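D-glycerate 3-kinase (Cryptococcus neoformans var. grubii serotype A, PDB 6CKG) is probably an ATP-dependent kinase that transfers a phosphate group to the 3-hydroxyl of D-glycerate. Local coordinates at residues G187-S190 / N191-E195; V216-T219 / I220-Y223; L254-S257 / Y258-T261; S61-T64 / G65-D69. One frame throughout, in Å; residues are numbered along the deposited sequence.

Contact 1 of 4, residues G187-S190 / N191-E195; sequences GPLS and NDKLE
The carbonyl O of Ser190 receives the N-H of Leu194 at 3.0 Å (Ser190 O to Leu194 N), in a bond close to straight at the hydrogen (165°) and nearly continuing the C=O direction. The same serine is the N-cap of helix 191-204: its OG accepts from the N of Lys193, also at 3.0 Å, at a more bent 150°. With chi1 at 71°, OG sits between its own backbone N and carbonyl carbon, a rotation that brings it to the Lys193 N-H, where Lys193 CB also comes close to it. Beside this cap lies an apolar contact. Leu189 sends CD1 alongside the first turn to within 3.7 Å of Leu194 CA, and Leu189 CD1 approaches Leu194 CB at 4.0 Å. Lys193 begins toward the loop, then bends at chi2 and carries NZ off to a salt bridge with Glu196. Arg236, on helix 225-236, donates NH2 to both Leu189 O and Asn191 OD1, fastening loop and helix start to that neighbouring helix. A hydroxyl thus replaces the missing preceding turn as acceptor for a first-turn N-H, while a leucine covers the flank of the same turn.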
ATOM      1  N   GLY A 187     -10.412  -2.991   1.453  1.00 23.95           N
ATOM      2  CA  GLY A 187     -11.358  -4.087   1.452  1.00 24.65           C
ATOM      3  C   GLY A 187     -12.389  -4.013   0.329  1.00 30.09           C
ATOM      4  O   GLY A 187     -12.913  -2.942  -0.002  1.00 27.88           O
ATOM      5  N   PRO A 188     -12.695  -5.159  -0.281  1.00 26.69           N
ATOM      6  CA  PRO A 188     -13.739  -5.197  -1.312  1.00 29.89           C
ATOM      7  C   PRO A 188     -15.117  -5.011  -0.691  1.00 33.00           C
ATOM      8  O   PRO A 188     -15.308  -5.142   0.519  1.00 25.11           O
ATOM      9  CB  PRO A 188     -13.593  -6.593  -1.907  1.00 29.46           C
ATOM     10  CG  PRO A 188     -13.123  -7.414  -0.709  1.00 33.12           C
ATOM     11  CD  PRO A 188     -12.154  -6.502   0.003  1.00 26.40           C
ATOM     12  N   LEU A 189     -16.094  -4.730  -1.547  1.00 27.63           N
ATOM     13  CA  LEU A 189     -17.473  -4.529  -1.126  1.00 33.60           C
ATOM     14  C   LEU A 189     -18.358  -5.651  -1.648  1.00 30.15           C
ATOM     15  O   LEU A 189     -18.047  -6.299  -2.651  1.00 29.94           O
ATOM     16  CB  LEU A 189     -18.019  -3.182  -1.633  1.00 28.71           C
ATOM     17  CG  LEU A 189     -17.188  -1.939  -1.293  1.00 32.69           C
ATOM     18  CD1 LEU A 189     -17.693  -0.695  -2.021  1.00 28.89           C
ATOM     19  CD2 LEU A 189     -17.150  -1.712   0.219  1.00 33.99           C
ATOM     20  N   SER A 190     -19.475  -5.881  -0.959  1.00 25.27           N
ATOM     21  CA  SER A 190     -20.532  -6.651  -1.588  1.00 27.80           C
ATOM     22  C   SER A 190     -21.011  -5.887  -2.819  1.00 27.64           C
ATOM     23  O   SER A 190     -20.831  -4.673  -2.931  1.00 26.71           O
ATOM     24  CB  SER A 190     -21.698  -6.888  -0.624  1.00 28.27           C
ATOM     25  OG  SER A 190     -22.397  -5.684  -0.402  1.00 31.97           O
ATOM     26  N   ASN A 191     -21.583  -6.618  -3.770  1.00 31.85           N
ATOM     27  CA  ASN A 191     -22.125  -5.960  -4.955  1.00 34.57           C
ATOM     28  C   ASN A 191     -23.123  -4.878  -4.561  1.00 28.52           C
ATOM     29  O   ASN A 191     -23.059  -3.751  -5.060  1.00 32.83           O
ATOM     30  CB  ASN A 191     -22.770  -6.994  -5.881  1.00 33.68           C
ATOM     31  CG  ASN A 191     -21.758  -7.967  -6.442  1.00 39.07           C
ATOM     32  OD1 ASN A 191     -20.543  -7.757  -6.321  1.00 39.43           O
ATOM     33  ND2 ASN A 191     -22.242  -9.039  -7.046  1.00 37.13           N
ATOM     34  N   ASP A 192     -24.027  -5.198  -3.626  1.00 30.02           N
ATOM     35  CA  ASP A 192     -25.064  -4.252  -3.214  1.00 27.12           C
ATOM     36  C   ASP A 192     -24.458  -3.003  -2.593  1.00 33.90           C
ATOM     37  O   ASP A 192     -24.967  -1.891  -2.788  1.00 28.17           O
ATOM     38  CB  ASP A 192     -26.017  -4.908  -2.216  1.00 26.88           C
ATOM     39  CG  ASP A 192     -26.820  -6.048  -2.816  1.00 38.35           C
ATOM     40  OD1 ASP A 192     -26.741  -6.297  -4.045  1.00 41.46           O
ATOM     41  OD2 ASP A 192     -27.535  -6.699  -2.036  1.00 37.36           O
ATOM     42  N   LYS A 193     -23.385  -3.170  -1.811  1.00 32.75           N
ATOM     43  CA  LYS A 193     -22.773  -2.023  -1.145  1.00 32.06           C
ATOM     44  C   LYS A 193     -22.044  -1.118  -2.133  1.00 26.61           C
ATOM     45  O   LYS A 193     -22.050   0.108  -1.976  1.00 29.39           O
ATOM     46  CB  LYS A 193     -21.806  -2.486  -0.053  1.00 25.85           C
ATOM     47  CG  LYS A 193     -21.376  -1.344   0.835  1.00 34.05           C
ATOM     48  CD  LYS A 193     -22.507  -1.022   1.786  1.00 37.82           C
ATOM     49  CE  LYS A 193     -22.172   0.133   2.716  1.00 49.53           C
ATOM     50  NZ  LYS A 193     -23.336   0.432   3.607  1.00 50.29           N
ATOM     51  N   LEU A 194     -21.388  -1.692  -3.146  1.00 23.11           N
ATOM     52  CA  LEU A 194     -20.767  -0.844  -4.156  1.00 26.58           C
ATOM     53  C   LEU A 194     -21.828  -0.015  -4.872  1.00 24.57           C
ATOM     54  O   LEU A 194     -21.679   1.202  -5.032  1.00 29.06           O
ATOM     55  CB  LEU A 194     -19.970  -1.691  -5.150  1.00 23.95           C
ATOM     56  CG  LEU A 194     -19.066  -0.965  -6.154  1.00 30.13           C
ATOM     57  CD1 LEU A 194     -17.785  -1.761  -6.460  1.00 28.34           C
ATOM     58  CD2 LEU A 194     -19.843  -0.716  -7.434  1.00 29.73           C
ATOM     59  N   GLU A 195     -22.921  -0.663  -5.293  1.00 24.72           N
ATOM     60  CA  GLU A 195     -24.034   0.066  -5.901  1.00 28.94           C
ATOM     61  C   GLU A 195     -24.534   1.167  -4.978  1.00 31.40           C
ATOM     62  O   GLU A 195     -24.866   2.274  -5.426  1.00 31.96           O
ATOM     63  CB  GLU A 195     -25.191  -0.892  -6.236  1.00 30.24           C
ATOM     64  CG  GLU A 195     -24.853  -1.974  -7.278  1.00 31.83           C
ATOM     65  CD  GLU A 195     -24.610  -1.432  -8.684  1.00 37.15           C
ATOM     66  OE1 GLU A 195     -24.816  -0.222  -8.936  1.00 34.18           O
ATOM     67  OE2 GLU A 195     -24.225  -2.233  -9.561  1.00 38.37           O
TER

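Contact 2 of 4, residues V216-T219 / I220-Y223; sequences VMPT and ILLY
Leu221 meets Met217 and Pro218 with CB, CG and CD1. Its CB lies 3.5 Å from Pro218 O and 3.8 Å from Met217 CE; CG follows past the same carbonyl, with Leu221 CG 3.8 Å from Pro218 O. At the tip, Leu221 CD1 meets both Met217 CE and the proline ring, with Pro218 CD at 4.3 Å. Holding CG anti to the carbonyl carbon (chi1 -64°) is what directs the branch back over the preceding residues. The methionine runs extended before bending at chi3, and its side chain meets the leucine at a slant; it is poorly ordered, so this end of the packing is less certain. Trp205 touches both Met217 and Leu221, and Ala201 of helix 191-204 backs Pro218, Ile220 and Leu221. Thr219 instead engages helix 281-298: Glu296 accepts from Ile220 N through OE1 and is hydrogen-bonded through OE2 to Thr219 OG1. Along the backbone, Leu221 N donates to Pro218 O at 3.1 Å and Leu222 N to Thr219 O at 2.9 Å, each donor standing well above its carbonyl plane. Tyr223 N bonds Ile220 O in the same three-residue step, the repeated i to i+3 pattern that defines a short 3-10 helix, here leading up to helix 225-236.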
ATOM      1  N   VAL A 216     -16.210  19.481  -5.786  1.00 81.14           N
ATOM      2  CA  VAL A 216     -15.492  18.247  -5.472  1.00 78.70           C
ATOM      3  C   VAL A 216     -16.342  17.029  -5.836  1.00 78.43           C
ATOM      4  O   VAL A 216     -16.923  16.380  -4.964  1.00 82.68           O
ATOM      5  CB  VAL A 216     -15.085  18.204  -3.989  1.00 76.25           C
ATOM      6  N   MET A 217     -16.408  16.739  -7.130  1.00 72.13           N
ATOM      7  CA  MET A 217     -17.181  15.603  -7.617  1.00 65.16           C
ATOM      8  C   MET A 217     -16.543  14.301  -7.152  1.00 54.14           C
ATOM      9  O   MET A 217     -15.322  14.147  -7.259  1.00 61.99           O
ATOM     10  CB  MET A 217     -17.247  15.630  -9.143  1.00 71.48           C
ATOM     11  CG  MET A 217     -18.131  14.564  -9.771  1.00 79.21           C
ATOM     12  SD  MET A 217     -17.685  14.257 -11.493  1.00 86.40           S
ATOM     13  CE  MET A 217     -19.274  13.837 -12.207  1.00 84.90           C
ATOM     14  N   PRO A 218     -17.315  13.348  -6.628  1.00 48.35           N
ATOM     15  CA  PRO A 218     -16.734  12.032  -6.324  1.00 44.66           C
ATOM     16  C   PRO A 218     -16.211  11.373  -7.597  1.00 39.06           C
ATOM     17  O   PRO A 218     -16.902  11.308  -8.618  1.00 36.03           O
ATOM     18  CB  PRO A 218     -17.905  11.257  -5.706  1.00 39.50           C
ATOM     19  CG  PRO A 218     -18.849  12.336  -5.197  1.00 44.17           C
ATOM     20  CD  PRO A 218     -18.726  13.440  -6.214  1.00 47.12           C
ATOM     21  N   THR A 219     -14.965  10.899  -7.543  1.00 32.59           N
ATOM     22  CA  THR A 219     -14.338  10.407  -8.765  1.00 38.34           C
ATOM     23  C   THR A 219     -14.949   9.100  -9.258  1.00 36.24           C
ATOM     24  O   THR A 219     -14.775   8.763 -10.433  1.00 36.08           O
ATOM     25  CB  THR A 219     -12.837  10.230  -8.564  1.00 37.40           C
ATOM     26  OG1 THR A 219     -12.604   9.242  -7.556  1.00 34.98           O
ATOM     27  CG2 THR A 219     -12.205  11.544  -8.144  1.00 39.49           C
ATOM     28  N   ILE A 220     -15.657   8.352  -8.408  1.00 34.56           N
ATOM     29  CA  ILE A 220     -16.272   7.125  -8.909  1.00 29.96           C
ATOM     30  C   ILE A 220     -17.269   7.445 -10.014  1.00 29.96           C
ATOM     31  O   ILE A 220     -17.500   6.618 -10.901  1.00 36.23           O
ATOM     32  CB  ILE A 220     -16.937   6.308  -7.779  1.00 29.80           C
ATOM     33  CG1 ILE A 220     -18.005   7.119  -7.057  1.00 33.26           C
ATOM     34  CG2 ILE A 220     -15.877   5.789  -6.803  1.00 27.06           C
ATOM     35  CD1 ILE A 220     -18.798   6.300  -6.013  1.00 31.44           C
ATOM     36  N   LEU A 221     -17.852   8.651  -9.998  1.00 28.53           N
ATOM     37  CA  LEU A 221     -18.786   9.047 -11.051  1.00 31.28           C
ATOM     38  C   LEU A 221     -18.099   9.239 -12.396  1.00 37.60           C
ATOM     39  O   LEU A 221     -18.795   9.390 -13.402  1.00 33.58           O
ATOM     40  CB  LEU A 221     -19.520  10.334 -10.674  1.00 32.88           C
ATOM     41  CG  LEU A 221     -20.443  10.273  -9.446  1.00 37.58           C
ATOM     42  CD1 LEU A 221     -21.137  11.595  -9.237  1.00 33.79           C
ATOM     43  CD2 LEU A 221     -21.476   9.161  -9.599  1.00 35.34           C
ATOM     44  N   LEU A 222     -16.760   9.252 -12.439  1.00 36.02           N
ATOM     45  CA  LEU A 222     -16.063   9.308 -13.719  1.00 40.84           C
ATOM     46  C   LEU A 222     -16.062   7.970 -14.444  1.00 39.35           C
ATOM     47  O   LEU A 222     -15.675   7.917 -15.615  1.00 35.18           O
ATOM     48  CB  LEU A 222     -14.615   9.776 -13.518  1.00 37.85           C
ATOM     49  CG  LEU A 222     -14.391  11.201 -13.001  1.00 42.22           C
ATOM     50  CD1 LEU A 222     -12.960  11.358 -12.521  1.00 40.44           C
ATOM     51  CD2 LEU A 222     -14.718  12.235 -14.081  1.00 41.19           C
ATOM     52  N   TYR A 223     -16.498   6.899 -13.790  1.00 35.15           N
ATOM     53  CA  TYR A 223     -16.322   5.547 -14.296  1.00 33.35           C
ATOM     54  C   TYR A 223     -17.661   4.825 -14.344  1.00 34.89           C
ATOM     55  O   TYR A 223     -18.574   5.124 -13.569  1.00 30.60           O
ATOM     56  CB  TYR A 223     -15.309   4.788 -13.412  1.00 32.67           C
ATOM     57  CG  TYR A 223     -13.953   5.455 -13.444  1.00 30.89           C
ATOM     58  CD1 TYR A 223     -13.092   5.271 -14.527  1.00 33.54           C
ATOM     59  CD2 TYR A 223     -13.547   6.305 -12.417  1.00 32.62           C
ATOM     60  CE1 TYR A 223     -11.857   5.910 -14.579  1.00 37.86           C
ATOM     61  CE2 TYR A 223     -12.315   6.938 -12.457  1.00 37.52           C
ATOM     62  CZ  TYR A 223     -11.479   6.734 -13.530  1.00 41.28           C
ATOM     63  OH  TYR A 223     -10.266   7.371 -13.554  1.00 44.39           O
TER

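Contact 3 of 4, residues L254-S257 / Y258-T261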
ATOM      1  N   LEU A 254      -6.839  14.433   6.866  1.00 38.76           N
ATOM      2  CA  LEU A 254      -8.108  14.993   7.319  1.00 40.35           C
ATOM      3  C   LEU A 254      -9.142  14.960   6.210  1.00 42.42           C
ATOM      4  O   LEU A 254     -10.322  14.674   6.451  1.00 41.41           O
ATOM      5  CB  LEU A 254      -7.913  16.435   7.793  1.00 47.53           C
ATOM      6  CG  LEU A 254      -7.615  16.642   9.268  1.00 46.98           C
ATOM      7  CD1 LEU A 254      -7.302  18.102   9.548  1.00 46.85           C
ATOM      8  CD2 LEU A 254      -8.799  16.172  10.087  1.00 48.10           C
ATOM      9  N   ASP A 255      -8.712  15.247   4.984  1.00 37.99           N
ATOM     10  CA  ASP A 255      -9.594  15.323   3.830  1.00 39.39           C
ATOM     11  C   ASP A 255      -8.896  14.649   2.666  1.00 39.97           C
ATOM     12  O   ASP A 255      -7.700  14.853   2.452  1.00 40.23           O
ATOM     13  CB  ASP A 255      -9.930  16.777   3.474  1.00 45.76           C
ATOM     14  CG  ASP A 255     -11.048  16.894   2.440  1.00 50.91           C
ATOM     15  OD1 ASP A 255     -10.979  16.265   1.363  1.00 49.54           O
ATOM     16  OD2 ASP A 255     -12.012  17.627   2.716  1.00 58.97           O
ATOM     17  N   LEU A 256      -9.650  13.842   1.928  1.00 36.27           N
ATOM     18  CA  LEU A 256      -9.100  13.154   0.771  1.00 44.37           C
ATOM     19  C   LEU A 256      -8.618  14.124  -0.303  1.00 44.94           C
ATOM     20  O   LEU A 256      -7.834  13.727  -1.172  1.00 41.39           O
ATOM     21  CB  LEU A 256     -10.158  12.199   0.209  1.00 46.71           C
ATOM     22  CG  LEU A 256      -9.839  10.732  -0.103  1.00 48.07           C
ATOM     23  CD1 LEU A 256      -8.787  10.116   0.831  1.00 36.36           C
ATOM     24  CD2 LEU A 256     -11.137   9.923  -0.055  1.00 45.37           C
ATOM     25  N   SER A 257      -9.056  15.386  -0.261  1.00 43.02           N
ATOM     26  CA  SER A 257      -8.595  16.357  -1.249  1.00 46.94           C
ATOM     27  C   SER A 257      -7.098  16.604  -1.157  1.00 50.82           C
ATOM     28  O   SER A 257      -6.486  17.012  -2.153  1.00 49.79           O
ATOM     29  CB  SER A 257      -9.341  17.679  -1.083  1.00 50.59           C
ATOM     30  OG  SER A 257      -8.970  18.313   0.128  1.00 51.27           O
ATOM     31  N   TYR A 258      -6.492  16.364   0.013  1.00 43.83           N
ATOM     32  CA  TYR A 258      -5.055  16.572   0.166  1.00 39.46           C
ATOM     33  C   TYR A 258      -4.259  15.737  -0.830  1.00 39.65           C
ATOM     34  O   TYR A 258      -3.169  16.142  -1.244  1.00 43.28           O
ATOM     35  CB  TYR A 258      -4.604  16.227   1.595  1.00 37.42           C
ATOM     36  CG  TYR A 258      -5.231  17.039   2.723  1.00 42.98           C
ATOM     37  CD1 TYR A 258      -6.107  18.095   2.465  1.00 42.33           C
ATOM     38  CD2 TYR A 258      -4.938  16.742   4.050  1.00 42.00           C
ATOM     39  CE1 TYR A 258      -6.672  18.818   3.496  1.00 44.77           C
ATOM     40  CE2 TYR A 258      -5.498  17.465   5.088  1.00 45.27           C
ATOM     41  CZ  TYR A 258      -6.363  18.499   4.805  1.00 48.16           C
ATOM     42  OH  TYR A 258      -6.914  19.213   5.843  1.00 55.88           O
ATOM     43  N   VAL A 259      -4.787  14.581  -1.238  1.00 38.52           N
ATOM     44  CA  VAL A 259      -4.003  13.664  -2.063  1.00 41.91           C
ATOM     45  C   VAL A 259      -3.620  14.316  -3.387  1.00 43.12           C
ATOM     46  O   VAL A 259      -2.479  14.181  -3.849  1.00 38.08           O
ATOM     47  CB  VAL A 259      -4.772  12.348  -2.277  1.00 46.51           C
ATOM     48  CG1 VAL A 259      -3.986  11.414  -3.175  1.00 42.36           C
ATOM     49  CG2 VAL A 259      -5.070  11.685  -0.937  1.00 46.36           C
ATOM     50  N   TRP A 260      -4.562  15.034  -4.011  1.00 38.88           N
ATOM     51  CA  TRP A 260      -4.252  15.807  -5.213  1.00 44.44           C
ATOM     52  C   TRP A 260      -3.167  16.838  -4.936  1.00 44.94           C
ATOM     53  O   TRP A 260      -2.199  16.964  -5.695  1.00 39.71           O
ATOM     54  CB  TRP A 260      -5.502  16.527  -5.729  1.00 52.96           C
ATOM     55  CG  TRP A 260      -6.443  15.734  -6.582  1.00 63.62           C
ATOM     56  CD1 TRP A 260      -6.260  15.358  -7.888  1.00 63.74           C
ATOM     57  CD2 TRP A 260      -7.747  15.268  -6.210  1.00 65.56           C
ATOM     58  NE1 TRP A 260      -7.360  14.662  -8.339  1.00 57.91           N
ATOM     59  CE2 TRP A 260      -8.287  14.594  -7.329  1.00 63.09           C
ATOM     60  CE3 TRP A 260      -8.505  15.342  -5.034  1.00 66.02           C
ATOM     61  CZ2 TRP A 260      -9.550  14.001  -7.307  1.00 64.58           C
ATOM     62  CZ3 TRP A 260      -9.758  14.752  -5.015  1.00 67.18           C
ATOM     63  CH2 TRP A 260     -10.268  14.091  -6.143  1.00 66.15           C
ATOM     64  N   THR A 261      -3.343  17.617  -3.867  1.00 41.76           N
ATOM     65  CA  THR A 261      -2.398  18.680  -3.548  1.00 42.38           C
ATOM     66  C   THR A 261      -1.003  18.116  -3.284  1.00 41.39           C
ATOM     67  O   THR A 261      -0.006  18.623  -3.810  1.00 41.43           O
ATOM     68  CB  THR A 261      -2.905  19.467  -2.341  1.00 45.17           C
ATOM     69  OG1 THR A 261      -4.212  19.981  -2.624  1.00 46.54           O
ATOM     70  CG2 THR A 261      -1.951  20.611  -2.005  1.00 44.06           C
TER
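Tyr258 folds its ring back under Leu254 and Asp255 at a type I beta turn, Asp255 to Tyr258, that starts helix 258-273; within it Asp255 forms an Asx turn. The tight packing is round this ring. Tyr258 N closes the turn by donating to Asp255 O at 3.1 Å, and that oxygen also stands over one face of the ring, offset toward its rim. Asp255 CB makes a CH-pi contact over the face, 4.3 Å from the Tyr258 ring centroid, while Leu254 runs side by side with the tyrosine and brings CB to 3.5 Å from Tyr258 OH. Leu254 and Asp255 are themselves exposed residues. The Asp255 carboxylate is nonetheless engaged: Asp255 OD1 takes the N-H of Ser257 at 2.7 Å on its anti side, somewhat out of the carboxylate plane, with a weak second bond from Ser257 OG. CG anti to the backbone N (chi1 -169°) turns the carboxylate toward the helix start. Looser is the side-chain contact of Leu256 CD1 with Val259 CG2, at 4.4 Å, although Val259 N donates to Leu256 O at 3.2 Å and Val259 is buried against Met292 of helix 281-298, which Leu256 and Trp260 also touch. Trp260 N reaches Ser257 O only weakly, and the indole presents its edge to the turn, with Ser257 CA in the ring plane 3.9 Å from Trp260 CE3.

Contact 4 of 4, residues S61-T64 / G65-D69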
ATOM      1  N   SER A  61      12.532  12.193   4.517  1.00 77.40           N
ATOM      2  CA  SER A  61      11.582  11.740   3.507  1.00 75.78           C
ATOM      3  C   SER A  61      10.198  11.464   4.110  1.00 69.97           C
ATOM      4  O   SER A  61       9.497  12.380   4.539  1.00 71.69           O
ATOM      5  CB  SER A  61      12.112  10.485   2.802  1.00 76.63           C
ATOM      6  OG  SER A  61      12.310   9.414   3.715  1.00 72.86           O
ATOM      7  N   HIS A  62       9.818  10.188   4.134  1.00 59.50           N
ATOM      8  CA  HIS A  62       8.517   9.736   4.604  1.00 46.95           C
ATOM      9  C   HIS A  62       8.709   8.568   5.563  1.00 42.55           C
ATOM     10  O   HIS A  62       9.817   8.053   5.732  1.00 50.16           O
ATOM     11  CB  HIS A  62       7.625   9.314   3.433  1.00 49.25           C
ATOM     12  CG  HIS A  62       8.183   8.176   2.641  1.00 58.28           C
ATOM     13  ND1 HIS A  62       7.568   6.946   2.566  1.00 61.16           N
ATOM     14  CD2 HIS A  62       9.314   8.079   1.900  1.00 62.54           C
ATOM     15  CE1 HIS A  62       8.287   6.145   1.801  1.00 63.15           C
ATOM     16  NE2 HIS A  62       9.354   6.805   1.388  1.00 61.90           N
ATOM     17  N   LEU A  63       7.600   8.129   6.160  1.00 40.43           N
ATOM     18  CA  LEU A  63       7.649   7.187   7.274  1.00 34.87           C
ATOM     19  C   LEU A  63       8.421   5.925   6.913  1.00 38.01           C
ATOM     20  O   LEU A  63       9.439   5.602   7.542  1.00 38.91           O
ATOM     21  CB  LEU A  63       6.231   6.845   7.718  1.00 31.13           C
ATOM     22  CG  LEU A  63       6.114   5.735   8.742  1.00 37.08           C
ATOM     23  CD1 LEU A  63       6.841   6.144  10.032  1.00 37.92           C
ATOM     24  CD2 LEU A  63       4.631   5.441   8.991  1.00 30.20           C
ATOM     25  N   THR A  64       7.972   5.210   5.878  1.00 34.28           N
ATOM     26  CA  THR A  64       8.595   3.932   5.541  1.00 37.62           C
ATOM     27  C   THR A  64       9.989   4.090   4.940  1.00 40.93           C
ATOM     28  O   THR A  64      10.719   3.096   4.834  1.00 40.03           O
ATOM     29  CB  THR A  64       7.687   3.142   4.590  1.00 45.87           C
ATOM     30  OG1 THR A  64       7.496   3.875   3.378  1.00 49.25           O
ATOM     31  CG2 THR A  64       6.322   2.903   5.231  1.00 35.38           C
ATOM     32  N   GLY A  65      10.386   5.307   4.566  1.00 44.53           N
ATOM     33  CA  GLY A  65      11.759   5.535   4.159  1.00 40.68           C
ATOM     34  C   GLY A  65      12.717   5.695   5.320  1.00 43.66           C
ATOM     35  O   GLY A  65      13.884   5.321   5.208  1.00 41.69           O
ATOM     36  N   LEU A  66      12.244   6.245   6.442  1.00 43.64           N
ATOM     37  CA  LEU A  66      13.056   6.504   7.624  1.00 48.90           C
ATOM     38  C   LEU A  66      12.938   5.427   8.688  1.00 43.11           C
ATOM     39  O   LEU A  66      13.916   5.154   9.386  1.00 38.27           O
ATOM     40  CB  LEU A  66      12.653   7.841   8.256  1.00 48.97           C
ATOM     41  CG  LEU A  66      12.801   9.077   7.372  1.00 50.21           C
ATOM     42  CD1 LEU A  66      12.081  10.254   7.996  1.00 44.38           C
ATOM     43  CD2 LEU A  66      14.279   9.386   7.152  1.00 50.95           C
ATOM     44  N   LEU A  67      11.763   4.819   8.825  1.00 44.74           N
ATOM     45  CA  LEU A  67      11.524   3.907   9.938  1.00 42.53           C
ATOM     46  C   LEU A  67      12.463   2.708   9.973  1.00 36.45           C
ATOM     47  O   LEU A  67      12.916   2.361  11.079  1.00 36.53           O
ATOM     48  CB  LEU A  67      10.063   3.440   9.915  1.00 33.59           C
ATOM     49  CG  LEU A  67       9.614   2.433  10.979  1.00 35.96           C
ATOM     50  CD1 LEU A  67       9.727   3.034  12.379  1.00 37.41           C
ATOM     51  CD2 LEU A  67       8.180   1.981  10.708  1.00 32.60           C
ATOM     52  N   PRO A  68      12.770   2.021   8.860  1.00 36.10           N
ATOM     53  CA  PRO A  68      13.713   0.886   8.954  1.00 41.06           C
ATOM     54  C   PRO A  68      15.064   1.252   9.542  1.00 39.45           C
ATOM     55  O   PRO A  68      15.543   0.560  10.455  1.00 41.86           O
ATOM     56  CB  PRO A  68      13.841   0.413   7.498  1.00 41.25           C
ATOM     57  CG  PRO A  68      12.568   0.847   6.849  1.00 39.45           C
ATOM     58  CD  PRO A  68      12.214   2.151   7.498  1.00 32.88           C
ATOM     59  N   ASP A  69      15.709   2.311   9.046  1.00 38.85           N
ATOM     60  CA  ASP A  69      17.041   2.648   9.555  1.00 40.37           C
ATOM     61  C   ASP A  69      16.979   3.114  11.003  1.00 34.11           C
ATOM     62  O   ASP A  69      17.950   2.963  11.749  1.00 37.96           O
ATOM     63  CB  ASP A  69      17.691   3.722   8.689  1.00 52.58           C
ATOM     64  CG  ASP A  69      18.046   3.221   7.305  1.00 67.10           C
ATOM     65  OD1 ASP A  69      18.350   2.018   7.157  1.00 71.15           O
ATOM     66  OD2 ASP A  69      18.024   4.039   6.364  1.00 78.36           O
TER
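Backbone hydrogen bonds join His62 and Leu63 to the turn that follows. His62 O takes the N-H of Leu66 at 3.1 Å, nearly in line with the carbonyl, and also a weak bond from Gly65 N. Leu63 O is shared likewise: Leu67 N donates to it at 2.8 Å, almost exactly along the carbonyl direction (177°), and Leu66 N adds a weak second bond. Ring contacts come next. His62, the N-cap residue of helix 63-75, holds CG between its backbone N and carbonyl carbon (chi1 61°), which swings the imidazole back over the first turn. One face of the ring lies over Gly65, whose N is 3.5 Å above the plane, and Gly65 CA makes a CH-pi contact 4.2 Å from the centroid of the His62 ring. In the apolar packing, Leu63 CD1 meets Leu67 CB at 4.2 Å, both leucines touching Thr24 of helix 19-38, and Leu63 also packs on Val249 and Ile251 of strand 247-253. Two hydroxyls form a polar group. Ser61 OG, at the serine that ends the P-loop (Walker A) sequence GPQGAGKS, lies 3.7 Å from Leu66 CG; residues 58-60 of that loop are not modelled. Thr64 OG1 has a weak hydrogen bond with Glu180, at the end of strand 176-180. Pro68, packed on Leu79 and Thr81 of strand 79-83, has no N-H for Thr64 O and sets CD 3.2 Å from Thr64 O instead; the regular bonding stops at Leu67, Asp69 N also lacks a bond to the turn before, and the helix kinks.

From the N terminus, contact 4 comes first, where the P-loop after strand 48-53 passes into helix 63-75. Contact 1 follows, closing the loop from strand 176-180 onto helix 191-204; contact 2 then shapes the loop between that helix and helix 225-236; contact 3 turns strand 247-253 into helix 258-273. All four are in series, and none nests in or crosses another. Contacts 2 and 3 touch, Thr219 CG2 packing 3.7 Å from Trp260 CZ2, and both lie against helix 281-298. Contact 1 is linked to helix 225-236, which contact 2 also meets. Contact 4 lies across the chain's centre from contacts 1 and 2, its centre about 33 Å from that of contact 2.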